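Local structure of fervidolysin (Fervidobacterium pennivorans, 1R6V) at residues A[125-130]-A[141-146]; A[133-138]-A[215-220]; A[577-582]-A[604-609]; A[646-651]-A[662-667]. The protein degrades keratin into peptides as a calcium-binding, subtilisin-like serine protease, allowing its bacterium to grow on native feathers. The protein carries 1 engineered substitution. All coordinates share one frame; numbering follows the deposited sequence.

Contact 1. Residues A[125-130]-A[141-146]. With CA (calcium ion), chain B.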
loop_
_atom_site.group_PDB
_atom_site.type_symbol
_atom_site.label_atom_id
_atom_site.label_comp_id
_atom_site.label_asym_id
_atom_site.label_seq_id
_atom_site.Cartn_x
_atom_site.Cartn_y
_atom_site.Cartn_z
ATOM N N ARG A 125 21.089 28.511 19.801
ATOM C CA ARG A 125 21.357 27.308 19.030
ATOM C C ARG A 125 22.823 26.947 19.135
ATOM O O ARG A 125 23.580 27.078 18.175
ATOM C CB ARG A 125 20.983 27.531 17.571
ATOM C CG ARG A 125 19.519 27.788 17.393
ATOM C CD ARG A 125 19.192 28.225 15.990
ATOM N NE ARG A 125 17.820 28.699 15.936
ATOM C CZ ARG A 125 17.318 29.423 14.946
ATOM N NH1 ARG A 125 18.079 29.758 13.913
ATOM N NH2 ARG A 125 16.059 29.822 15.002
ATOM N N ASP A 126 23.225 26.491 20.312
ATOM C CA ASP A 126 24.609 26.114 20.534
ATOM C C ASP A 126 24.753 24.601 20.443
ATOM O O ASP A 126 24.684 23.899 21.455
ATOM C CB ASP A 126 25.072 26.627 21.905
ATOM C CG ASP A 126 26.547 26.376 22.160
ATOM O OD1 ASP A 126 27.347 26.469 21.201
ATOM O OD2 ASP A 126 26.907 26.104 23.329
ATOM N N TYR A 127 24.951 24.101 19.225
ATOM C CA TYR A 127 25.109 22.668 19.011
ATOM C C TYR A 127 26.568 22.276 18.801
ATOM O O TYR A 127 26.878 21.093 18.672
ATOM C CB TYR A 127 24.266 22.210 17.813
ATOM C CG TYR A 127 22.834 22.680 17.894
ATOM C CD1 TYR A 127 22.310 23.534 16.926
ATOM C CD2 TYR A 127 22.032 22.360 18.995
ATOM C CE1 TYR A 127 21.037 24.069 17.047
ATOM C CE2 TYR A 127 20.748 22.897 19.129
ATOM C CZ TYR A 127 20.265 23.758 18.150
ATOM O OH TYR A 127 19.038 24.360 18.300
ATOM N N GLY A 128 27.455 23.268 18.747
ATOM C CA GLY A 128 28.875 22.991 18.579
ATOM C C GLY A 128 29.444 23.070 17.168
ATOM O O GLY A 128 30.665 23.067 16.983
ATOM N N GLU A 129 28.564 23.142 16.174
ATOM C CA GLU A 129 28.972 23.197 14.769
ATOM C C GLU A 129 28.967 24.632 14.269
ATOM O O GLU A 129 28.153 25.439 14.711
ATOM C CB GLU A 129 28.002 22.389 13.909
ATOM C CG GLU A 129 27.622 21.067 14.527
ATOM C CD GLU A 129 28.792 20.131 14.641
ATOM O OE1 GLU A 129 29.067 19.420 13.650
ATOM O OE2 GLU A 129 29.447 20.110 15.714
ATOM N N GLU A 130 29.843 24.929 13.318
ATOM C CA GLU A 130 29.932 26.276 12.784
ATOM C C GLU A 130 28.626 26.788 12.179
ATOM O O GLU A 130 28.390 27.992 12.166
ATOM C CB GLU A 130 31.053 26.353 11.754
ATOM C CG GLU A 130 30.790 25.537 10.519
ATOM C CD GLU A 130 32.049 25.281 9.721
ATOM O OE1 GLU A 130 31.977 24.501 8.756
ATOM O OE2 GLU A 130 33.117 25.862 10.057
ATOM N N ILE A 141 12.534 21.422 17.691
ATOM C CA ILE A 141 12.173 20.132 18.272
ATOM C C ILE A 141 12.758 19.905 19.659
ATOM O O ILE A 141 12.551 18.851 20.253
ATOM C CB ILE A 141 12.529 18.937 17.325
ATOM C CG1 ILE A 141 14.039 18.863 17.063
ATOM C CG2 ILE A 141 11.731 19.082 16.025
ATOM C CD1 ILE A 141 14.487 17.638 16.230
ATOM N N GLY A 142 13.478 20.893 20.181
ATOM C CA GLY A 142 14.036 20.773 21.524
ATOM C C GLY A 142 15.392 20.117 21.689
ATOM O O GLY A 142 15.748 19.680 22.783
ATOM N N VAL A 143 16.168 20.043 20.614
ATOM C CA VAL A 143 17.485 19.446 20.704
ATOM C C VAL A 143 18.451 20.354 21.472
ATOM O O VAL A 143 18.419 21.572 21.318
ATOM C CB VAL A 143 18.082 19.212 19.294
ATOM C CG1 VAL A 143 19.551 18.848 19.404
ATOM C CG2 VAL A 143 17.303 18.133 18.563
ATOM N N THR A 144 19.282 19.767 22.325
ATOM C CA THR A 144 20.303 20.537 23.028
ATOM C C THR A 144 21.491 19.600 23.172
ATOM O O THR A 144 21.341 18.376 23.081
ATOM C CB THR A 144 19.861 21.042 24.438
ATOM O OG1 THR A 144 19.703 19.935 25.332
ATOM C CG2 THR A 144 18.562 21.826 24.344
ATOM N N GLN A 145 22.680 20.157 23.362
ATOM C CA GLN A 145 23.847 19.299 23.518
ATOM C C GLN A 145 23.683 18.446 24.770
ATOM O O GLN A 145 24.082 17.283 24.797
ATOM C CB GLN A 145 25.129 20.133 23.594
ATOM C CG GLN A 145 25.470 20.822 22.273
ATOM C CD GLN A 145 26.913 21.298 22.211
ATOM O OE1 GLN A 145 27.840 20.491 22.237
ATOM N NE2 GLN A 145 27.104 22.609 22.127
ATOM N N GLN A 146 23.072 19.015 25.800
ATOM C CA GLN A 146 22.859 18.275 27.032
ATOM C C GLN A 146 21.986 17.056 26.758
ATOM O O GLN A 146 22.237 15.967 27.285
ATOM C CB GLN A 146 22.193 19.171 28.074
ATOM C CG GLN A 146 22.141 18.561 29.461
ATOM C CD GLN A 146 21.623 19.538 30.500
ATOM O OE1 GLN A 146 22.132 20.655 30.621
ATOM N NE2 GLN A 146 20.608 19.124 31.258
HETATM CA CA CA B . 29.167 18.506 11.464
HETATM O O HOH W 1 22.586 23.260 23.228
#

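Contact 2. Residues A[133-138]-A[215-220]. With CA (calcium ion), chain B.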
loop_
_atom_site.group_PDB
_atom_site.type_symbol
_atom_site.label_atom_id
_atom_site.label_comp_id
_atom_site.label_asym_id
_atom_site.label_seq_id
_atom_site.Cartn_x
_atom_site.Cartn_y
_atom_site.Cartn_z
ATOM N N ASN A 133 23.878 28.096 14.056
ATOM C CA ASN A 133 22.929 29.209 14.090
ATOM C C ASN A 133 21.811 29.084 13.071
ATOM O O ASN A 133 20.732 29.654 13.241
ATOM C CB ASN A 133 23.650 30.548 13.878
ATOM C CG ASN A 133 24.182 30.706 12.465
ATOM O OD1 ASN A 133 25.091 29.989 12.045
ATOM N ND2 ASN A 133 23.606 31.641 11.718
ATOM N N GLU A 134 22.057 28.345 12.003
ATOM C CA GLU A 134 21.034 28.209 10.983
ATOM C C GLU A 134 20.104 27.016 11.144
ATOM O O GLU A 134 19.130 26.902 10.411
ATOM C CB GLU A 134 21.693 28.165 9.613
ATOM C CG GLU A 134 22.261 29.517 9.242
ATOM C CD GLU A 134 22.486 29.650 7.773
ATOM O OE1 GLU A 134 23.469 29.061 7.288
ATOM O OE2 GLU A 134 21.671 30.336 7.113
ATOM N N LEU A 135 20.398 26.145 12.103
ATOM C CA LEU A 135 19.575 24.954 12.307
ATOM C C LEU A 135 18.361 25.196 13.200
ATOM O O LEU A 135 18.256 24.644 14.301
ATOM C CB LEU A 135 20.448 23.832 12.883
ATOM C CG LEU A 135 21.656 23.503 11.985
ATOM C CD1 LEU A 135 22.492 22.400 12.630
ATOM C CD2 LEU A 135 21.173 23.096 10.598
ATOM N N TRP A 136 17.432 26.011 12.707
ATOM C CA TRP A 136 16.237 26.343 13.467
ATOM C C TRP A 136 15.368 25.126 13.774
ATOM O O TRP A 136 14.673 25.087 14.793
ATOM C CB TRP A 136 15.404 27.397 12.726
ATOM C CG TRP A 136 14.567 26.860 11.602
ATOM C CD1 TRP A 136 14.931 26.714 10.293
ATOM C CD2 TRP A 136 13.211 26.418 11.695
ATOM N NE1 TRP A 136 13.882 26.221 9.563
ATOM C CE2 TRP A 136 12.810 26.025 10.399
ATOM C CE3 TRP A 136 12.293 26.319 12.752
ATOM C CZ2 TRP A 136 11.533 25.538 10.128
ATOM C CZ3 TRP A 136 11.019 25.834 12.482
ATOM C CH2 TRP A 136 10.650 25.450 11.175
ATOM N N GLY A 137 15.421 24.128 12.893
ATOM C CA GLY A 137 14.627 22.930 13.097
ATOM C C GLY A 137 15.042 22.177 14.351
ATOM O O GLY A 137 14.198 21.631 15.055
ATOM N N LEU A 138 16.338 22.136 14.636
ATOM C CA LEU A 138 16.799 21.447 15.837
ATOM C C LEU A 138 16.295 22.195 17.063
ATOM O O LEU A 138 15.879 21.586 18.052
ATOM C CB LEU A 138 18.321 21.381 15.878
ATOM C CG LEU A 138 18.967 20.572 14.754
ATOM C CD1 LEU A 138 20.478 20.508 14.995
ATOM C CD2 LEU A 138 18.369 19.159 14.718
ATOM N N LYS A 215 32.154 21.160 12.436
ATOM C CA LYS A 215 32.036 21.698 11.080
ATOM C C LYS A 215 30.658 21.460 10.465
ATOM O O LYS A 215 29.945 20.561 10.875
ATOM C CB LYS A 215 33.078 21.036 10.180
ATOM C CG LYS A 215 34.510 21.127 10.701
ATOM C CD LYS A 215 35.060 22.533 10.515
ATOM C CE LYS A 215 36.551 22.608 10.817
ATOM N NZ LYS A 215 37.108 23.938 10.447
ATOM N N GLY A 216 30.302 22.270 9.473
ATOM C CA GLY A 216 29.018 22.110 8.800
ATOM C C GLY A 216 27.827 22.071 9.743
ATOM O O GLY A 216 27.725 22.901 10.647
ATOM N N ILE A 217 26.918 21.120 9.535
ATOM C CA ILE A 217 25.745 21.000 10.394
ATOM C C ILE A 217 25.859 19.746 11.258
ATOM O O ILE A 217 26.910 19.116 11.317
ATOM C CB ILE A 217 24.430 20.934 9.563
ATOM C CG1 ILE A 217 24.395 19.668 8.696
ATOM C CG2 ILE A 217 24.355 22.138 8.618
ATOM C CD1 ILE A 217 22.967 19.151 8.437
ATOM N N VAL A 218 24.790 19.406 11.963
ATOM C CA VAL A 218 24.801 18.195 12.774
ATOM C C VAL A 218 23.375 17.662 12.690
ATOM O O VAL A 218 22.429 18.437 12.556
ATOM C CB VAL A 218 25.228 18.486 14.247
ATOM C CG1 VAL A 218 24.330 19.539 14.865
ATOM C CG2 VAL A 218 25.207 17.181 15.072
ATOM N N GLY A 219 23.229 16.341 12.699
ATOM C CA GLY A 219 21.909 15.746 12.600
ATOM C C GLY A 219 21.175 15.701 13.925
ATOM O O GLY A 219 21.735 16.027 14.963
ATOM N N VAL A 220 19.903 15.336 13.867
ATOM C CA VAL A 220 19.067 15.198 15.053
ATOM C C VAL A 220 19.636 14.079 15.935
ATOM O O VAL A 220 19.610 14.161 17.167
ATOM C CB VAL A 220 17.630 14.812 14.652
ATOM C CG1 VAL A 220 16.825 14.464 15.880
ATOM C CG2 VAL A 220 16.971 15.971 13.879
HETATM CA CA CA B . 29.167 18.506 11.464
#

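Contact 3. Residues A[577-582]-A[604-609]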
loop_
_atom_site.group_PDB
_atom_site.type_symbol
_atom_site.label_atom_id
_atom_site.label_comp_id
_atom_site.label_asym_id
_atom_site.label_seq_id
_atom_site.Cartn_x
_atom_site.Cartn_y
_atom_site.Cartn_z
ATOM N N VAL A 577 -23.400 -24.304 -12.548
ATOM C CA VAL A 577 -22.078 -24.817 -12.855
ATOM C C VAL A 577 -20.926 -23.909 -12.450
ATOM O O VAL A 577 -21.100 -22.711 -12.236
ATOM C CB VAL A 577 -22.005 -25.134 -14.384
ATOM C CG1 VAL A 577 -22.144 -23.859 -15.195
ATOM C CG2 VAL A 577 -20.731 -25.856 -14.732
ATOM N N ASP A 578 -19.748 -24.510 -12.324
ATOM C CA ASP A 578 -18.542 -23.772 -11.992
ATOM C C ASP A 578 -18.234 -22.948 -13.249
ATOM O O ASP A 578 -18.362 -23.446 -14.367
ATOM C CB ASP A 578 -17.415 -24.763 -11.691
ATOM C CG ASP A 578 -16.057 -24.101 -11.627
ATOM O OD1 ASP A 578 -15.221 -24.398 -12.508
ATOM O OD2 ASP A 578 -15.835 -23.283 -10.704
ATOM N N PRO A 579 -17.846 -21.675 -13.088
ATOM C CA PRO A 579 -17.541 -20.823 -14.242
ATOM C C PRO A 579 -16.423 -21.328 -15.137
ATOM O O PRO A 579 -16.354 -20.968 -16.310
ATOM C CB PRO A 579 -17.223 -19.464 -13.616
ATOM C CG PRO A 579 -16.905 -19.778 -12.185
ATOM C CD PRO A 579 -17.826 -20.903 -11.836
ATOM N N LEU A 580 -15.554 -22.155 -14.567
ATOM C CA LEU A 580 -14.437 -22.741 -15.302
ATOM C C LEU A 580 -14.822 -24.119 -15.816
ATOM O O LEU A 580 -13.993 -24.832 -16.386
ATOM C CB LEU A 580 -13.207 -22.871 -14.399
ATOM C CG LEU A 580 -12.393 -21.614 -14.103
ATOM C CD1 LEU A 580 -13.199 -20.616 -13.301
ATOM C CD2 LEU A 580 -11.143 -22.027 -13.324
ATOM N N LEU A 581 -16.079 -24.491 -15.600
ATOM C CA LEU A 581 -16.609 -25.780 -16.039
ATOM C C LEU A 581 -15.853 -26.972 -15.459
ATOM O O LEU A 581 -15.715 -28.002 -16.119
ATOM C CB LEU A 581 -16.605 -25.866 -17.568
ATOM C CG LEU A 581 -17.353 -24.733 -18.271
ATOM C CD1 LEU A 581 -17.302 -24.917 -19.780
ATOM C CD2 LEU A 581 -18.794 -24.706 -17.779
ATOM N N ARG A 582 -15.377 -26.832 -14.224
ATOM C CA ARG A 582 -14.650 -27.907 -13.548
ATOM C C ARG A 582 -15.645 -28.959 -13.052
ATOM O O ARG A 582 -15.299 -30.127 -12.848
ATOM C CB ARG A 582 -13.846 -27.347 -12.363
ATOM C CG ARG A 582 -12.646 -26.475 -12.759
ATOM C CD ARG A 582 -12.009 -25.798 -11.551
ATOM N NE ARG A 582 -12.871 -24.763 -10.986
ATOM C CZ ARG A 582 -12.526 -23.952 -9.991
ATOM N NH1 ARG A 582 -11.324 -24.051 -9.433
ATOM N NH2 ARG A 582 -13.379 -23.025 -9.566
ATOM N N GLN A 604 -18.842 -18.541 -6.333
ATOM C CA GLN A 604 -19.063 -17.958 -7.649
ATOM C C GLN A 604 -19.574 -19.034 -8.593
ATOM O O GLN A 604 -18.959 -20.094 -8.745
ATOM C CB GLN A 604 -17.764 -17.309 -8.128
ATOM C CG GLN A 604 -17.384 -16.162 -7.183
ATOM C CD GLN A 604 -16.003 -15.601 -7.426
ATOM O OE1 GLN A 604 -15.051 -16.348 -7.645
ATOM N NE2 GLN A 604 -15.881 -14.275 -7.369
ATOM N N ILE A 605 -20.721 -18.762 -9.207
ATOM C CA ILE A 605 -21.353 -19.736 -10.084
ATOM C C ILE A 605 -21.788 -19.167 -11.417
ATOM O O ILE A 605 -21.784 -17.952 -11.619
ATOM C CB ILE A 605 -22.616 -20.345 -9.410
ATOM C CG1 ILE A 605 -23.628 -19.236 -9.089
ATOM C CG2 ILE A 605 -22.231 -21.106 -8.139
ATOM C CD1 ILE A 605 -24.933 -19.722 -8.440
ATOM N N SER A 606 -22.144 -20.073 -12.326
ATOM C CA SER A 606 -22.665 -19.718 -13.641
ATOM C C SER A 606 -23.918 -20.576 -13.831
ATOM O O SER A 606 -24.073 -21.622 -13.188
ATOM C CB SER A 606 -21.647 -20.007 -14.760
ATOM O OG SER A 606 -20.493 -19.190 -14.612
ATOM N N PHE A 607 -24.806 -20.129 -14.715
ATOM C CA PHE A 607 -26.072 -20.822 -14.967
ATOM C C PHE A 607 -26.111 -21.419 -16.359
ATOM O O PHE A 607 -25.674 -20.800 -17.314
ATOM C CB PHE A 607 -27.257 -19.847 -14.840
ATOM C CG PHE A 607 -27.284 -19.075 -13.551
ATOM C CD1 PHE A 607 -27.217 -19.735 -12.333
ATOM C CD2 PHE A 607 -27.418 -17.686 -13.557
ATOM C CE1 PHE A 607 -27.287 -19.034 -11.133
ATOM C CE2 PHE A 607 -27.488 -16.971 -12.363
ATOM C CZ PHE A 607 -27.422 -17.650 -11.147
ATOM N N GLY A 608 -26.641 -22.623 -16.473
ATOM C CA GLY A 608 -26.719 -23.217 -17.791
ATOM C C GLY A 608 -27.962 -24.053 -17.960
ATOM O O GLY A 608 -28.755 -24.236 -17.035
ATOM N N ILE A 609 -28.128 -24.560 -19.171
ATOM C CA ILE A 609 -29.242 -25.418 -19.494
ATOM C C ILE A 609 -28.682 -26.561 -20.331
ATOM O O ILE A 609 -27.811 -26.357 -21.179
ATOM C CB ILE A 609 -30.325 -24.650 -20.280
ATOM C CG1 ILE A 609 -30.961 -23.610 -19.355
ATOM C CG2 ILE A 609 -31.381 -25.609 -20.805
ATOM C CD1 ILE A 609 -32.101 -22.867 -19.936
HETATM O O HOH W 2 -17.178 -22.034 -8.583
#

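Contact 4. Residues A[646-651]-A[662-667]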
loop_
_atom_site.group_PDB
_atom_site.type_symbol
_atom_site.label_atom_id
_atom_site.label_comp_id
_atom_site.label_asym_id
_atom_site.label_seq_id
_atom_site.Cartn_x
_atom_site.Cartn_y
_atom_site.Cartn_z
ATOM N N ILE A 646 -24.910 -21.661 -21.850
ATOM C CA ILE A 646 -24.795 -20.856 -20.633
ATOM C C ILE A 646 -25.719 -19.646 -20.767
ATOM O O ILE A 646 -25.887 -19.107 -21.852
ATOM C CB ILE A 646 -23.334 -20.349 -20.419
ATOM C CG1 ILE A 646 -22.380 -21.535 -20.264
ATOM C CG2 ILE A 646 -23.251 -19.487 -19.166
ATOM C CD1 ILE A 646 -21.999 -22.166 -21.565
ATOM N N ILE A 647 -26.300 -19.220 -19.654
ATOM C CA ILE A 647 -27.227 -18.089 -19.652
ATOM C C ILE A 647 -26.767 -17.019 -18.679
ATOM O O ILE A 647 -26.552 -17.316 -17.509
ATOM C CB ILE A 647 -28.626 -18.522 -19.161
ATOM C CG1 ILE A 647 -29.136 -19.721 -19.963
ATOM C CG2 ILE A 647 -29.591 -17.342 -19.244
ATOM C CD1 ILE A 647 -29.437 -19.413 -21.391
ATOM N N ASP A 648 -26.640 -15.776 -19.133
ATOM C CA ASP A 648 -26.246 -14.713 -18.214
ATOM C C ASP A 648 -26.624 -13.340 -18.758
ATOM O O ASP A 648 -27.255 -13.244 -19.821
ATOM C CB ASP A 648 -24.745 -14.804 -17.890
ATOM C CG ASP A 648 -23.871 -14.668 -19.111
ATOM O OD1 ASP A 648 -24.146 -13.770 -19.933
ATOM O OD2 ASP A 648 -22.896 -15.453 -19.235
ATOM N N ASP A 649 -26.264 -12.272 -18.047
ATOM C CA ASP A 649 -26.642 -10.944 -18.511
ATOM C C ASP A 649 -25.907 -10.459 -19.746
ATOM O O ASP A 649 -26.188 -9.376 -20.262
ATOM C CB ASP A 649 -26.557 -9.895 -17.373
ATOM C CG ASP A 649 -25.348 -10.069 -16.463
ATOM O OD1 ASP A 649 -24.710 -11.145 -16.477
ATOM O OD2 ASP A 649 -25.050 -9.123 -15.700
ATOM N N PHE A 650 -24.991 -11.279 -20.243
ATOM C CA PHE A 650 -24.242 -10.928 -21.434
ATOM C C PHE A 650 -24.495 -11.943 -22.538
ATOM O O PHE A 650 -23.729 -12.032 -23.492
ATOM C CB PHE A 650 -22.747 -10.852 -21.127
ATOM C CG PHE A 650 -22.397 -9.786 -20.140
ATOM C CD1 PHE A 650 -22.465 -10.031 -18.767
ATOM C CD2 PHE A 650 -22.024 -8.522 -20.583
ATOM C CE1 PHE A 650 -22.166 -9.031 -17.852
ATOM C CE2 PHE A 650 -21.724 -7.516 -19.685
ATOM C CZ PHE A 650 -21.793 -7.766 -18.310
ATOM N N GLY A 651 -25.564 -12.720 -22.391
ATOM C CA GLY A 651 -25.921 -13.705 -23.402
ATOM C C GLY A 651 -25.235 -15.058 -23.351
ATOM O O GLY A 651 -25.369 -15.844 -24.289
ATOM N N ILE A 662 -13.860 -19.457 -18.931
ATOM C CA ILE A 662 -14.158 -18.735 -17.714
ATOM C C ILE A 662 -15.402 -17.921 -18.058
ATOM O O ILE A 662 -15.315 -16.836 -18.617
ATOM C CB ILE A 662 -12.983 -17.812 -17.236
ATOM C CG1 ILE A 662 -13.469 -16.934 -16.091
ATOM C CG2 ILE A 662 -12.460 -16.949 -18.355
ATOM C CD1 ILE A 662 -14.097 -17.697 -15.007
ATOM N N TYR A 663 -16.567 -18.486 -17.757
ATOM C CA TYR A 663 -17.818 -17.810 -18.053
ATOM C C TYR A 663 -18.148 -16.782 -16.992
ATOM O O TYR A 663 -17.724 -16.910 -15.843
ATOM C CB TYR A 663 -18.976 -18.808 -18.146
ATOM C CG TYR A 663 -18.999 -19.578 -19.449
ATOM C CD1 TYR A 663 -18.329 -20.792 -19.573
ATOM C CD2 TYR A 663 -19.650 -19.059 -20.570
ATOM C CE1 TYR A 663 -18.303 -21.473 -20.786
ATOM C CE2 TYR A 663 -19.629 -19.732 -21.789
ATOM C CZ TYR A 663 -18.952 -20.938 -21.884
ATOM O OH TYR A 663 -18.911 -21.606 -23.083
ATOM N N VAL A 664 -18.896 -15.763 -17.403
ATOM C CA VAL A 664 -19.351 -14.712 -16.500
ATOM C C VAL A 664 -19.920 -15.431 -15.280
ATOM O O VAL A 664 -20.607 -16.459 -15.398
ATOM C CB VAL A 664 -20.442 -13.847 -17.194
ATOM C CG1 VAL A 664 -21.248 -13.077 -16.175
ATOM C CG2 VAL A 664 -19.771 -12.861 -18.162
ATOM N N TRP A 665 -19.612 -14.907 -14.101
ATOM C CA TRP A 665 -20.083 -15.533 -12.880
ATOM C C TRP A 665 -20.874 -14.598 -11.988
ATOM O O TRP A 665 -20.871 -13.385 -12.190
ATOM C CB TRP A 665 -18.902 -16.114 -12.098
ATOM C CG TRP A 665 -17.927 -15.077 -11.613
ATOM C CD1 TRP A 665 -17.961 -14.406 -10.414
ATOM C CD2 TRP A 665 -16.778 -14.589 -12.313
ATOM N NE1 TRP A 665 -16.903 -13.533 -10.332
ATOM C CE2 TRP A 665 -16.159 -13.623 -11.482
ATOM C CE3 TRP A 665 -16.209 -14.875 -13.563
ATOM C CZ2 TRP A 665 -14.992 -12.938 -11.858
ATOM C CZ3 TRP A 665 -15.044 -14.193 -13.941
ATOM C CH2 TRP A 665 -14.450 -13.236 -13.088
ATOM N N TRP A 666 -21.557 -15.202 -11.020
ATOM C CA TRP A 666 -22.379 -14.489 -10.037
ATOM C C TRP A 666 -21.703 -14.750 -8.695
ATOM O O TRP A 666 -21.455 -15.902 -8.327
ATOM C CB TRP A 666 -23.803 -15.051 -10.042
ATOM C CG TRP A 666 -24.395 -15.041 -11.416
ATOM C CD1 TRP A 666 -24.226 -15.984 -12.385
ATOM C CD2 TRP A 666 -25.161 -13.984 -12.009
ATOM N NE1 TRP A 666 -24.832 -15.579 -13.549
ATOM C CE2 TRP A 666 -25.414 -14.354 -13.348
ATOM C CE3 TRP A 666 -25.652 -12.757 -11.538
ATOM C CZ2 TRP A 666 -26.138 -13.544 -14.227
ATOM C CZ3 TRP A 666 -26.371 -11.949 -12.411
ATOM C CH2 TRP A 666 -26.606 -12.350 -13.744
ATOM N N THR A 667 -21.410 -13.672 -7.980
ATOM C CA THR A 667 -20.713 -13.751 -6.702
ATOM C C THR A 667 -21.693 -13.654 -5.535
ATOM O O THR A 667 -22.367 -12.641 -5.372
ATOM C CB THR A 667 -19.655 -12.624 -6.637
ATOM O OG1 THR A 667 -18.757 -12.760 -7.748
ATOM C CG2 THR A 667 -18.837 -12.707 -5.353
HETATM O O HOH W 3 -24.549 -17.623 -15.738
HETATM O O HOH W 4 -22.332 -17.353 -17.195
#

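Contact 1. Residues A[125-130]-A[141-146]
Gln-145 reaches across to the loop 125-130 with its side chain extended beyond CG, bringing its amide NE2 to within 2.8 Å of the carbonyl O of Asp-126. That oxygen lies near the plane of the amide, whereas the donor stands above the Asp-126 carbonyl plane rather than on a lone pair. A water also donates to this oxygen and accepts from the Gln-145 backbone N, so the carbonyl is gripped twice; a glutamine suits the place because it is long and carries a neutral donor. The Asp-126 carboxylate stands beside the amide with the two planes 75° apart. Tyr-127, its CG anti to the carbonyl carbon (chi1 -50°), turns a ring edge to Val-143: Tyr-127 CE2 is 3.5 Å from Val-143 O and 4.2 Å from Val-143 CG1. Beyond Gly-128, where a CB would press against the preceding carbonyl O, Glu-129 OE1 binds calcium. Tyr-127 and Val-143 both pack on Leu-138 of helix 136-140 and on Trp-148 of helix 145-150, joining the metal-binding loop to two successive helices.

Contact 2. Residues A[133-138]-A[215-220]
Leu-135 spreads its two methyls over Ile-217: CD2 lies 3.9 Å from Ile-217 CG2, and CD1 meets Ile-217 CB and the backbone N of Val-218. Three residues on, within helix 136-140, Leu-138 continues the surface, with CD2 at 3.6 Å from Val-220 CG2 and CD1 at 4.0 Å from Val-218 CG1. That Val-218 methyl, placed by a chi1 of 56° between the backbone N and the carbonyl carbon, touches CD1 of both leucines. No hydrogen bond crosses this buried contact; branched aliphatic residues suit it because their methyls can fill the uneven surface of a loop. Cutting Leu-135 back to an alanine would probably open a gap beside Ile-217 and Val-218, since both methyls that touch them would be gone. Further out, Leu-135 holds the N-cap position of helix 136-140 and is the centre of an inverse gamma turn, where the chain bends into the helix. On the other segment, Lys-215 O and Ile-217 O each bind calcium at 2.3 Å. Glu-129 OE1, Asp-171 OD1, Lys-211 O and Asp-213 OD1 complete the six ligands, a mixture of carboxylates and loop carbonyls like that of the strong calcium site of subtilisins.

Contact 3. Residues A[577-582]-A[604-609]
Val-577 and Ser-606 form an antiparallel hydrogen-bonded pair, with Val-577 N to Ser-606 O and Ser-606 N to Val-577 O both 2.8 Å. Their side chains share one face of the sheet, and Val-577 CG1, set between its backbone N and carbonyl carbon (chi1 65°), lies 3.9 Å from Ser-606 CB. The small serine lets Pro-579 come close: its CA and CB both approach Ser-606 OG, a hydroxyl whose hydrogen-bond partner is the backbone O of Val-664. The proline ring also brings CD to 3.4 Å from Gln-604 O. Having no N-H, and with phi fixed near -60°, Pro-579 suits the second position of the type I turn from Asp-578 to Leu-581. The buried Asp-578 carboxylate ties this turn together. Arg-582 grips it side-on, NE to OD1 at 2.8 Å and NH2 to OD2 at 2.7 Å, with both oxygens close to the guanidinium plane, while the Arg-582 backbone N meets the anti lone pair of OD1. Leu-580 CD2 covers part of one guanidinium face, and a water links Asp-578 OD2 to Gln-604 O. In the second beta-sandwich domain, strand 604-610 thus takes strand 573-577 as a neighbour. Asp-578 and Ile-605 pack on Tyr-585 of strand 584-589, while Ile-605 and Phe-607 reach Leu-558 of strand 558-562, which belongs to another sheet.

Contact 4. Residues A[646-651]-A[662-667]
The Tyr-663 ring carries Ile-646 on one face: CG1 stands 3.7 Å from the ring centroid and 13° off the normal, a CH-pi contact, while CD1 extends toward CZ. A flat ring here gives the branched isoleucine a broad surface. At the edge of the Trp-666 indole and in its plane, a water accepts from NE1 at 3.0 Å and donates to Ile-647 O, satisfying both polar groups. The side chains of Asp-649 and Trp-666 approach each other from opposite directions, with Asp-649 OD1 3.5 Å from Trp-666 CH2 and the carboxylate and ring planes 29° apart. Asp-649's main polar partner is Arg-529, which forms a salt bridge through Asp-649 OD2 and a cation-pi contact with Trp-666. Val-664 packs against both Phe-650 and Asp-648: its CG2 lies 4.0 Å from Phe-650 CD1 and its CB 3.6 Å from Asp-648 OD2. Asp-648, with CG between the backbone N and the carbonyl carbon (chi1 60°), makes an Asx turn by accepting Phe-650 N on OD1 at 2.6 Å; a second water joins its OD2 to Val-664 O. Replacing Tyr-663 with an alanine would probably uncover Ile-646 and open a gap between the segments. Strands 644-647 and 666-669 both pair with strand 604-610, whose Phe-607 stacks on Trp-666, and Trp-666 also touches strands 619-627 and 630-638.

How the contacts relate
Contacts 1 and 2 are centred about 7 Å apart and supply ligands to one calcium; Glu-130 OE1 of contact 1 also reaches Gly-216 N of contact 2. Contact 2 is buried and joined by aliphatic side chains with no hydrogen bond across it, whereas contact 1, partly at the surface, relies on an amide, a carbonyl and a water. Contacts 3 and 4, centred about 8 Å apart, lie in the second beta-sandwich domain and meet at strand 604-610, where Ile-605 and Trp-666 are linked through their backbones. Contact 3 is buried and uses direct backbone pairing; contact 4, partly buried, uses aromatic packing and bridging waters. Some 71 Å separates the centres of contacts 1 and 3.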